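Local coordinates for protein YecR (Salmonella typhimurium, PDB 7BGL) that is of unknown function but, as a predicted lipoprotein, packs against other proteins in a large assembly, probably the flagellar LP ring, at residues C[28-34]-C[60-66]; C[36-42]-C[88-94]; C[66-72]-C[95-99]. All coordinates share one frame; numbering follows the deposited sequence.

Interaction 1. Residues C[28-34]-C[60-66]; sequences SPISGIV and ECQQMGY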
loop_
_atom_site.group_PDB
_atom_site.type_symbol
_atom_site.label_atom_id
_atom_site.label_comp_id
_atom_site.label_asym_id
_atom_site.label_seq_id
_atom_site.Cartn_x
_atom_site.Cartn_y
_atom_site.Cartn_z
ATOM N N SER C 28 -54.193 -62.842 60.331
ATOM C CA SER C 28 -53.365 -61.712 60.733
ATOM C C SER C 28 -54.184 -60.748 61.578
ATOM O O SER C 28 -55.126 -60.123 61.060
ATOM C CB SER C 28 -52.799 -60.995 59.506
ATOM O OG SER C 28 -53.807 -60.261 58.835
ATOM N N PRO C 29 -53.881 -60.602 62.872
ATOM C CA PRO C 29 -54.591 -59.597 63.677
ATOM C C PRO C 29 -54.424 -58.187 63.146
ATOM O O PRO C 29 -55.357 -57.381 63.243
ATOM C CB PRO C 29 -53.969 -59.757 65.071
ATOM C CG PRO C 29 -52.657 -60.435 64.836
ATOM C CD PRO C 29 -52.862 -61.324 63.651
ATOM N N ILE C 30 -53.257 -57.861 62.588
ATOM C CA ILE C 30 -53.074 -56.558 61.964
ATOM C C ILE C 30 -54.049 -56.442 60.802
ATOM O O ILE C 30 -53.948 -57.177 59.812
ATOM C CB ILE C 30 -51.624 -56.373 61.506
ATOM C CG1 ILE C 30 -50.668 -56.496 62.695
ATOM C CG2 ILE C 30 -51.449 -55.029 60.817
ATOM C CD1 ILE C 30 -50.790 -55.367 63.695
ATOM N N SER C 31 -55.001 -55.521 60.921
ATOM C CA SER C 31 -56.106 -55.316 59.992
ATOM C C SER C 31 -57.181 -56.385 60.159
ATOM O O SER C 31 -58.215 -56.308 59.484
ATOM C CB SER C 31 -55.653 -55.283 58.523
ATOM O OG SER C 31 -55.205 -56.558 58.098
ATOM N N GLY C 32 -56.981 -57.375 61.029
ATOM C CA GLY C 32 -57.994 -58.381 61.285
ATOM C C GLY C 32 -58.435 -59.129 60.044
ATOM O O GLY C 32 -59.622 -59.131 59.704
ATOM N N ILE C 33 -57.490 -59.769 59.358
ATOM C CA ILE C 33 -57.750 -60.410 58.074
ATOM C C ILE C 33 -57.585 -61.915 58.225
ATOM O O ILE C 33 -56.556 -62.389 58.720
ATOM C CB ILE C 33 -56.822 -59.870 56.971
ATOM C CG1 ILE C 33 -57.053 -58.372 56.769
ATOM C CG2 ILE C 33 -57.046 -60.623 55.670
ATOM C CD1 ILE C 33 -58.461 -58.025 56.339
ATOM N N VAL C 34 -58.592 -62.665 57.783
ATOM C CA VAL C 34 -58.556 -64.121 57.774
ATOM C C VAL C 34 -58.643 -64.593 56.331
ATOM O O VAL C 34 -59.494 -64.126 55.566
ATOM C CB VAL C 34 -59.695 -64.729 58.618
ATOM C CG1 VAL C 34 -59.725 -66.240 58.458
ATOM C CG2 VAL C 34 -59.537 -64.343 60.079
ATOM N N GLU C 60 -61.888 -68.230 63.697
ATOM C CA GLU C 60 -60.591 -67.560 63.721
ATOM C C GLU C 60 -60.698 -66.168 64.332
ATOM O O GLU C 60 -59.840 -65.760 65.127
ATOM C CB GLU C 60 -60.013 -67.485 62.308
ATOM C CG GLU C 60 -59.543 -68.823 61.760
ATOM C CD GLU C 60 -58.329 -69.357 62.494
ATOM O OE1 GLU C 60 -57.422 -68.556 62.808
ATOM O OE2 GLU C 60 -58.281 -70.577 62.757
ATOM N N CYS C 61 -61.744 -65.420 63.972
ATOM C CA CYS C 61 -61.929 -64.094 64.550
ATOM C C CYS C 61 -62.107 -64.179 66.060
ATOM O O CYS C 61 -61.521 -63.387 66.808
ATOM C CB CYS C 61 -63.127 -63.398 63.905
ATOM S SG CYS C 61 -63.013 -63.173 62.109
ATOM N N GLN C 62 -62.907 -65.140 66.528
ATOM C CA GLN C 62 -63.095 -65.313 67.966
ATOM C C GLN C 62 -61.788 -65.693 68.650
ATOM O O GLN C 62 -61.480 -65.191 69.737
ATOM C CB GLN C 62 -64.170 -66.366 68.231
ATOM C CG GLN C 62 -65.581 -65.900 67.911
ATOM C CD GLN C 62 -66.581 -67.038 67.901
ATOM O OE1 GLN C 62 -66.339 -68.098 68.478
ATOM N NE2 GLN C 62 -67.715 -66.822 67.244
ATOM N N GLN C 63 -61.008 -66.582 68.030
ATOM C CA GLN C 63 -59.689 -66.900 68.563
ATOM C C GLN C 63 -58.840 -65.647 68.705
ATOM O O GLN C 63 -58.143 -65.477 69.712
ATOM C CB GLN C 63 -58.989 -67.920 67.663
ATOM C CG GLN C 63 -57.846 -68.663 68.331
ATOM C CD GLN C 63 -57.358 -69.840 67.510
ATOM O OE1 GLN C 63 -56.287 -69.788 66.904
ATOM N NE2 GLN C 63 -58.145 -70.909 67.481
ATOM N N MET C 64 -58.887 -64.764 67.714
ATOM C CA MET C 64 -58.267 -63.456 67.816
ATOM C C MET C 64 -59.207 -62.515 68.570
ATOM O O MET C 64 -60.273 -62.916 69.049
ATOM C CB MET C 64 -57.906 -62.930 66.425
ATOM C CG MET C 64 -56.683 -63.599 65.816
ATOM S SD MET C 64 -55.846 -62.567 64.598
ATOM C CE MET C 64 -56.733 -63.013 63.107
ATOM N N GLY C 65 -58.815 -61.246 68.684
ATOM C CA GLY C 65 -59.604 -60.296 69.449
ATOM C C GLY C 65 -60.861 -59.809 68.758
ATOM O O GLY C 65 -61.683 -59.151 69.403
ATOM N N TYR C 66 -61.030 -60.112 67.475
ATOM C CA TYR C 66 -62.182 -59.653 66.715
ATOM C C TYR C 66 -63.289 -60.706 66.758
ATOM O O TYR C 66 -63.249 -61.654 67.547
ATOM C CB TYR C 66 -61.767 -59.320 65.285
ATOM C CG TYR C 66 -60.577 -58.392 65.190
ATOM C CD1 TYR C 66 -59.281 -58.890 65.186
ATOM C CD2 TYR C 66 -60.750 -57.017 65.101
ATOM C CE1 TYR C 66 -58.192 -58.045 65.099
ATOM C CE2 TYR C 66 -59.666 -56.165 65.014
ATOM C CZ TYR C 66 -58.390 -56.684 65.014
ATOM O OH TYR C 66 -57.308 -55.838 64.926
#
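Met64 lays its sulfur over the pyrrolidine ring of Pro29: SD lies 3.3 Å from N of Pro29 and no more than 3.8 Å from any other ring atom, so it sits over a face of the ring. The methionine chain then bends at its last torsion (chi3 -88°), which carries CE past the ring into the hollow between the backbone of Ser28, with C 3.7 Å from CE, and Val34, whose CG2 is 4.3 Å from CE. Val34 supplies the next bump: with CG1 anti to its backbone N, both methyls straddle CB of Glu60, CG2 being nearer at 3.9 Å, while CG2 also skirts SG of Cys61, the disulfide partner of Cys98. At the other end CA of Gly32 lies over one face of the Tyr66 ring, toward its rim, 4.2 Å from the centroid and 24° off the normal, a CH-pi contact. Gly32 closes the type II turn from Pro29, its N bonded to Pro29 O at 2.7 Å, and with Ile33 faces Ser28 as a G1 beta bulge; with no side chain, it lets the ring approach its CA closely. Bonds within the hairpin hold the turn, while Gly32 and Val34 pair onward with Cys98 and Trp96. Tyr66 OH also comes to 3.0 Å from Pro29 O, but most of the touching surface is sulfur, methyl and ring carbon, so fit depends largely on shape.

Interaction 2. Residues C[36-42]-C[88-94]; sequences LTYNQPL and LNTRFTL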
loop_
_atom_site.group_PDB
_atom_site.type_symbol
_atom_site.label_atom_id
_atom_site.label_comp_id
_atom_site.label_asym_id
_atom_site.label_seq_id
_atom_site.Cartn_x
_atom_site.Cartn_y
_atom_site.Cartn_z
ATOM N N LEU C 36 -58.739 -68.093 53.869
ATOM C CA LEU C 36 -58.904 -69.529 53.716
ATOM C C LEU C 36 -58.614 -69.909 52.271
ATOM O O LEU C 36 -58.810 -69.108 51.356
ATOM C CB LEU C 36 -60.318 -69.975 54.101
ATOM C CG LEU C 36 -60.959 -69.257 55.291
ATOM C CD1 LEU C 36 -62.388 -69.732 55.497
ATOM C CD2 LEU C 36 -60.135 -69.462 56.550
ATOM N N THR C 37 -58.140 -71.135 52.068
ATOM C CA THR C 37 -57.769 -71.598 50.739
ATOM C C THR C 37 -58.359 -72.975 50.476
ATOM O O THR C 37 -58.488 -73.800 51.384
ATOM C CB THR C 37 -56.245 -71.653 50.565
ATOM O OG1 THR C 37 -55.680 -72.524 51.553
ATOM C CG2 THR C 37 -55.642 -70.266 50.713
ATOM N N TYR C 38 -58.718 -73.213 49.216
ATOM C CA TYR C 38 -59.142 -74.533 48.772
ATOM C C TYR C 38 -58.584 -74.794 47.380
ATOM O O TYR C 38 -58.134 -73.881 46.684
ATOM C CB TYR C 38 -60.671 -74.692 48.797
ATOM C CG TYR C 38 -61.449 -73.619 48.071
ATOM C CD1 TYR C 38 -61.722 -72.401 48.677
ATOM C CD2 TYR C 38 -61.937 -73.836 46.789
ATOM C CE1 TYR C 38 -62.442 -71.422 48.022
ATOM C CE2 TYR C 38 -62.660 -72.863 46.126
ATOM C CZ TYR C 38 -62.911 -71.659 46.747
ATOM O OH TYR C 38 -63.627 -70.686 46.090
ATOM N N ASN C 39 -58.597 -76.066 46.989
ATOM C CA ASN C 39 -57.938 -76.520 45.775
ATOM C C ASN C 39 -58.956 -76.948 44.726
ATOM O O ASN C 39 -60.061 -77.396 45.049
ATOM C CB ASN C 39 -56.990 -77.687 46.072
ATOM C CG ASN C 39 -55.951 -77.341 47.118
ATOM O OD1 ASN C 39 -55.701 -76.169 47.396
ATOM N ND2 ASN C 39 -55.342 -78.363 47.706
ATOM N N GLN C 40 -58.566 -76.802 43.462
ATOM C CA GLN C 40 -59.362 -77.244 42.326
ATOM C C GLN C 40 -58.474 -77.979 41.333
ATOM O O GLN C 40 -57.496 -77.406 40.833
ATOM C CB GLN C 40 -60.043 -76.056 41.644
ATOM C CG GLN C 40 -61.469 -75.800 42.088
ATOM C CD GLN C 40 -62.297 -75.130 41.007
ATOM O OE1 GLN C 40 -61.916 -75.117 39.837
ATOM N NE2 GLN C 40 -63.431 -74.561 41.396
ATOM N N PRO C 41 -58.767 -79.243 41.028
ATOM C CA PRO C 41 -58.010 -79.939 39.978
ATOM C C PRO C 41 -58.201 -79.275 38.624
ATOM O O PRO C 41 -58.965 -78.313 38.505
ATOM C CB PRO C 41 -58.586 -81.361 39.998
ATOM C CG PRO C 41 -59.268 -81.498 41.317
ATOM C CD PRO C 41 -59.701 -80.131 41.738
ATOM N N LEU C 42 -57.514 -79.776 37.599
ATOM C CA LEU C 42 -57.563 -79.152 36.282
ATOM C C LEU C 42 -58.995 -79.061 35.768
ATOM O O LEU C 42 -59.532 -77.959 35.607
ATOM C CB LEU C 42 -56.692 -79.930 35.293
ATOM C CG LEU C 42 -55.996 -79.122 34.196
ATOM C CD1 LEU C 42 -55.191 -80.036 33.286
ATOM C CD2 LEU C 42 -57.003 -78.314 33.391
ATOM N N LEU C 88 -52.368 -77.669 36.444
ATOM C CA LEU C 88 -52.786 -78.902 37.103
ATOM C C LEU C 88 -53.686 -78.617 38.299
ATOM O O LEU C 88 -54.702 -79.293 38.494
ATOM C CB LEU C 88 -51.559 -79.706 37.534
ATOM C CG LEU C 88 -50.608 -80.132 36.413
ATOM C CD1 LEU C 88 -49.505 -81.027 36.955
ATOM C CD2 LEU C 88 -51.372 -80.830 35.298
ATOM N N ASN C 89 -53.330 -77.624 39.110
ATOM C CA ASN C 89 -54.095 -77.273 40.296
ATOM C C ASN C 89 -54.288 -75.766 40.361
ATOM O O ASN C 89 -53.426 -74.994 39.933
ATOM C CB ASN C 89 -53.404 -77.764 41.576
ATOM C CG ASN C 89 -54.214 -77.471 42.824
ATOM O OD1 ASN C 89 -55.371 -77.875 42.935
ATOM N ND2 ASN C 89 -53.609 -76.762 43.768
ATOM N N THR C 90 -55.433 -75.355 40.902
ATOM C CA THR C 90 -55.755 -73.947 41.083
ATOM C C THR C 90 -56.131 -73.704 42.536
ATOM O O THR C 90 -56.945 -74.440 43.100
ATOM C CB THR C 90 -56.900 -73.511 40.162
ATOM O OG1 THR C 90 -56.521 -73.716 38.796
ATOM C CG2 THR C 90 -57.225 -72.042 40.379
ATOM N N ARG C 91 -55.539 -72.676 43.137
ATOM C CA ARG C 91 -55.842 -72.311 44.514
ATOM C C ARG C 91 -56.848 -71.168 44.531
ATOM O O ARG C 91 -56.633 -70.133 43.893
ATOM C CB ARG C 91 -54.570 -71.904 45.259
ATOM C CG ARG C 91 -53.606 -73.049 45.515
ATOM C CD ARG C 91 -54.040 -73.872 46.715
ATOM N NE ARG C 91 -53.117 -74.968 46.984
ATOM C CZ ARG C 91 -51.954 -74.831 47.606
ATOM N NH1 ARG C 91 -51.537 -73.653 48.038
ATOM N NH2 ARG C 91 -51.192 -75.904 47.799
ATOM N N PHE C 92 -57.945 -71.359 45.261
ATOM C CA PHE C 92 -58.977 -70.345 45.411
ATOM C C PHE C 92 -58.985 -69.861 46.853
ATOM O O PHE C 92 -59.014 -70.673 47.785
ATOM C CB PHE C 92 -60.351 -70.892 45.018
ATOM C CG PHE C 92 -60.522 -71.094 43.541
ATOM C CD1 PHE C 92 -60.185 -72.300 42.951
ATOM C CD2 PHE C 92 -61.016 -70.078 42.742
ATOM C CE1 PHE C 92 -60.339 -72.488 41.591
ATOM C CE2 PHE C 92 -61.172 -70.260 41.382
ATOM C CZ PHE C 92 -60.833 -71.467 40.806
ATOM N N THR C 93 -58.961 -68.543 47.028
ATOM C CA THR C 93 -58.845 -67.921 48.337
ATOM C C THR C 93 -60.120 -67.167 48.691
ATOM O O THR C 93 -60.761 -66.551 47.836
ATOM C CB THR C 93 -57.653 -66.959 48.386
ATOM O OG1 THR C 93 -57.931 -65.808 47.580
ATOM C CG2 THR C 93 -56.396 -67.641 47.870
ATOM N N LEU C 94 -60.477 -67.231 49.972
ATOM C CA LEU C 94 -61.615 -66.508 50.526
ATOM C C LEU C 94 -61.106 -65.620 51.650
ATOM O O LEU C 94 -60.415 -66.099 52.557
ATOM C CB LEU C 94 -62.688 -67.472 51.040
ATOM C CG LEU C 94 -63.381 -68.340 49.989
ATOM C CD1 LEU C 94 -64.336 -69.323 50.649
ATOM C CD2 LEU C 94 -64.112 -67.476 48.974
#
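Leu36, Tyr38 and Gln40 pair with Leu94, Phe92 and Thr90 as antiparallel hydrogen-bonded pairs, six N-H to O bonds of 2.9 Å from N to O joining strands whose axes run at 151°; the bond from Gln40 N to Thr90 O is the most bent. Thr37 faces Thr93, and Asn39 faces Arg91, across the alternating non-hydrogen-bonded pairs, where CA-H groups approach carbonyls, as in the 3.3 Å from Thr37 CA to Phe92 O.

On the face bearing Tyr38 and Phe92, ring and aliphatic carbons follow one another in a row. CG of Tyr38 lies between its own N and carbonyl carbon (chi1 52°), which swings the ring over the neighbouring strand: CB of Phe92 comes over one ring face, at a separation the model makes doubtfully short, and CG of Leu94 meets the ring edge, 3.8 Å from CE1. The two aromatic planes differ by 14°, yet with centroids 5.6 Å apart they are slid past each other and barely overlap. Beyond, the aliphatic part of Gln40 continues the row, CG lying 3.5 Å from CE1 of Phe92.

On the other face, Thr37 and Thr93 touch methyl to methyl, CG2 to CG2 at 3.9 Å. Asn39 and Arg91 extend side by side with their flat groups nearly parallel, OD1 being 2.9 Å from NE. Thr37 continues to Gln23, and Arg91 to Thr78, by backbone bonds, placing strands 33-41 and 87-97 in the middle of the four-stranded sheet. The regular ladder thus sets the register, while chemistry distinguishes the faces: mostly ring and aliphatic carbon beside Tyr38, Phe92 and Leu94, with Gln40 and Thr90 at the far end; threonine, asparagine and arginine on the other. Tyr38 and Phe92 give the largest share of the surface the strands cover on each other.

Interaction 3. Residues C[66-72]-C[95-99]; sequences YADAVSF and SWQCR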
loop_
_atom_site.group_PDB
_atom_site.type_symbol
_atom_site.label_atom_id
_atom_site.label_comp_id
_atom_site.label_asym_id
_atom_site.label_seq_id
_atom_site.Cartn_x
_atom_site.Cartn_y
_atom_site.Cartn_z
ATOM N N TYR C 66 -61.030 -60.112 67.475
ATOM C CA TYR C 66 -62.182 -59.653 66.715
ATOM C C TYR C 66 -63.289 -60.706 66.758
ATOM O O TYR C 66 -63.249 -61.654 67.547
ATOM C CB TYR C 66 -61.767 -59.320 65.285
ATOM C CG TYR C 66 -60.577 -58.392 65.190
ATOM C CD1 TYR C 66 -59.281 -58.890 65.186
ATOM C CD2 TYR C 66 -60.750 -57.017 65.101
ATOM C CE1 TYR C 66 -58.192 -58.045 65.099
ATOM C CE2 TYR C 66 -59.666 -56.165 65.014
ATOM C CZ TYR C 66 -58.390 -56.684 65.014
ATOM O OH TYR C 66 -57.308 -55.838 64.926
ATOM N N ALA C 67 -64.302 -60.538 65.912
ATOM C CA ALA C 67 -65.417 -61.474 65.815
ATOM C C ALA C 67 -66.303 -61.023 64.660
ATOM O O ALA C 67 -66.094 -59.959 64.070
ATOM C CB ALA C 67 -66.215 -61.554 67.116
ATOM N N ASP C 68 -67.299 -61.850 64.343
ATOM C CA ASP C 68 -68.275 -61.545 63.298
ATOM C C ASP C 68 -67.584 -61.314 61.951
ATOM O O ASP C 68 -67.608 -60.221 61.383
ATOM C CB ASP C 68 -69.134 -60.339 63.694
ATOM C CG ASP C 68 -70.232 -60.049 62.690
ATOM O OD1 ASP C 68 -71.229 -60.802 62.664
ATOM O OD2 ASP C 68 -70.099 -59.069 61.929
ATOM N N ALA C 69 -66.957 -62.377 61.449
ATOM C CA ALA C 69 -66.262 -62.301 60.172
ATOM C C ALA C 69 -67.239 -62.005 59.040
ATOM O O ALA C 69 -68.380 -62.475 59.040
ATOM C CB ALA C 69 -65.518 -63.607 59.898
ATOM N N VAL C 70 -66.782 -61.218 58.069
ATOM C CA VAL C 70 -67.575 -60.833 56.907
ATOM C C VAL C 70 -66.790 -61.188 55.651
ATOM O O VAL C 70 -65.585 -60.926 55.574
ATOM C CB VAL C 70 -67.926 -59.334 56.928
ATOM C CG1 VAL C 70 -68.765 -58.969 55.714
ATOM C CG2 VAL C 70 -68.655 -58.979 58.215
ATOM N N SER C 71 -67.474 -61.783 54.670
ATOM C CA SER C 71 -66.800 -62.197 53.443
ATOM C C SER C 71 -66.166 -61.007 52.732
ATOM O O SER C 71 -64.988 -61.047 52.363
ATOM C CB SER C 71 -67.788 -62.910 52.520
ATOM O OG SER C 71 -68.157 -64.174 53.040
ATOM N N PHE C 72 -66.953 -59.966 52.473
ATOM C CA PHE C 72 -66.456 -58.661 52.042
ATOM C C PHE C 72 -65.781 -58.704 50.674
ATOM O O PHE C 72 -65.437 -57.653 50.123
ATOM C CB PHE C 72 -65.511 -58.072 53.108
ATOM C CG PHE C 72 -64.039 -58.372 52.894
ATOM C CD1 PHE C 72 -63.298 -57.699 51.932
ATOM C CD2 PHE C 72 -63.388 -59.294 53.696
ATOM C CE1 PHE C 72 -61.958 -57.973 51.747
ATOM C CE2 PHE C 72 -62.046 -59.570 53.516
ATOM C CZ PHE C 72 -61.330 -58.908 52.542
ATOM N N SER C 95 -61.444 -64.337 51.592
ATOM C CA SER C 95 -60.975 -63.357 52.560
ATOM C C SER C 95 -62.123 -62.900 53.449
ATOM O O SER C 95 -63.262 -62.766 52.993
ATOM C CB SER C 95 -60.348 -62.150 51.858
ATOM O OG SER C 95 -61.252 -61.575 50.930
ATOM N N TRP C 96 -61.816 -62.674 54.724
ATOM C CA TRP C 96 -62.787 -62.214 55.704
ATOM C C TRP C 96 -62.146 -61.131 56.558
ATOM O O TRP C 96 -60.970 -61.229 56.920
ATOM C CB TRP C 96 -63.279 -63.362 56.596
ATOM C CG TRP C 96 -63.724 -64.576 55.836
ATOM C CD1 TRP C 96 -62.929 -65.477 55.188
ATOM C CD2 TRP C 96 -65.072 -65.021 55.645
ATOM N NE1 TRP C 96 -63.699 -66.454 54.606
ATOM C CE2 TRP C 96 -65.018 -66.197 54.872
ATOM C CE3 TRP C 96 -66.319 -64.539 56.054
ATOM C CZ2 TRP C 96 -66.161 -66.898 54.498
ATOM C CZ3 TRP C 96 -67.453 -65.237 55.683
ATOM C CH2 TRP C 96 -67.367 -66.402 54.912
ATOM N N GLN C 97 -62.924 -60.102 56.876
ATOM C CA GLN C 97 -62.471 -58.987 57.701
ATOM C C GLN C 97 -63.197 -59.061 59.038
ATOM O O GLN C 97 -64.385 -58.733 59.124
ATOM C CB GLN C 97 -62.727 -57.653 57.004
ATOM C CG GLN C 97 -62.107 -56.455 57.701
ATOM C CD GLN C 97 -63.139 -55.588 58.394
ATOM O OE1 GLN C 97 -64.307 -55.562 58.004
ATOM N NE2 GLN C 97 -62.713 -54.872 59.427
ATOM N N CYS C 98 -62.486 -59.494 60.076
ATOM C CA CYS C 98 -63.094 -59.606 61.393
ATOM C C CYS C 98 -63.497 -58.230 61.909
ATOM O O CYS C 98 -62.766 -57.249 61.751
ATOM C CB CYS C 98 -62.131 -60.274 62.372
ATOM S SG CYS C 98 -61.474 -61.873 61.839
ATOM N N ARG C 99 -64.672 -58.162 62.528
ATOM C CA ARG C 99 -65.189 -56.900 63.047
ATOM C C ARG C 99 -65.907 -57.100 64.378
ATOM O O ARG C 99 -65.345 -57.663 65.319
ATOM C CB ARG C 99 -66.134 -56.252 62.033
ATOM C CG ARG C 99 -65.425 -55.592 60.862
ATOM C CD ARG C 99 -66.374 -54.724 60.054
ATOM N NE ARG C 99 -67.452 -55.501 59.457
ATOM C CZ ARG C 99 -68.393 -54.995 58.672
ATOM N NH1 ARG C 99 -68.415 -53.710 58.359
ATOM N NH2 ARG C 99 -69.334 -55.800 58.185
#
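Gln97 N donates to Val70 O at 3.1 Å, with an N-H...O angle of 155° and the donor in the carbonyl plane, the straightest of the bonds joining 66-72 to 95-99. Ala67 N reaches Arg99 O at 3.1 Å too, but bent to 135° and from above the carbonyl plane; the return bond from Arg99 N to Ala67 O is less certain, because that oxygen is crowded in the model. Val70 O also receives the CA-H of Trp96, CA to O 3.1 Å.

Outward from these bonds, Ser71 covers one face of the Trp96 indole, its CA 4.0 Å from the six-membered ring centroid, and Ala69 CB packs on Trp96 CB at 4.0 Å. Phe72 presents its ring edge to the strand, CE2 lying 3.3 Å from Trp96 N. Arg99 bends at chi3 (-62°), and the edge of its guanidinium comes against CG2 of Val70, NH2 3.3 Å away. Cys98 is tied by a disulfide to Cys61 of helix 52-63, which packs on Ala69 and Trp96; Phe72 meets an apolar side chain of another protein. One disulfide and a few backbone bonds thus tie helix, strand and loop; indole, phenyl and methyl groups pack beside them.

In the fold
All three contacts involve the two central strands of one antiparallel sheet, ordered 23-28, 33-41, 87-97, 76-82. Interactions 1 and 3 lie at the same end, centres about 8 Å apart, and follow one another along the chain, sharing Tyr66; the Cys61-Cys98 disulfide and a probable backbone hydrogen bond from Trp96 to Val34 join them directly. Interaction 2 lies on the opposite side of the chain's centre, its centre about 23 Å from that of interaction 1 and 21 Å from that of interaction 3, and its segments alternate in sequence with theirs. The two strands thus form a ladder at one end, and at the other meet helix 52-63, its following loop and the disulfide, which lie together there.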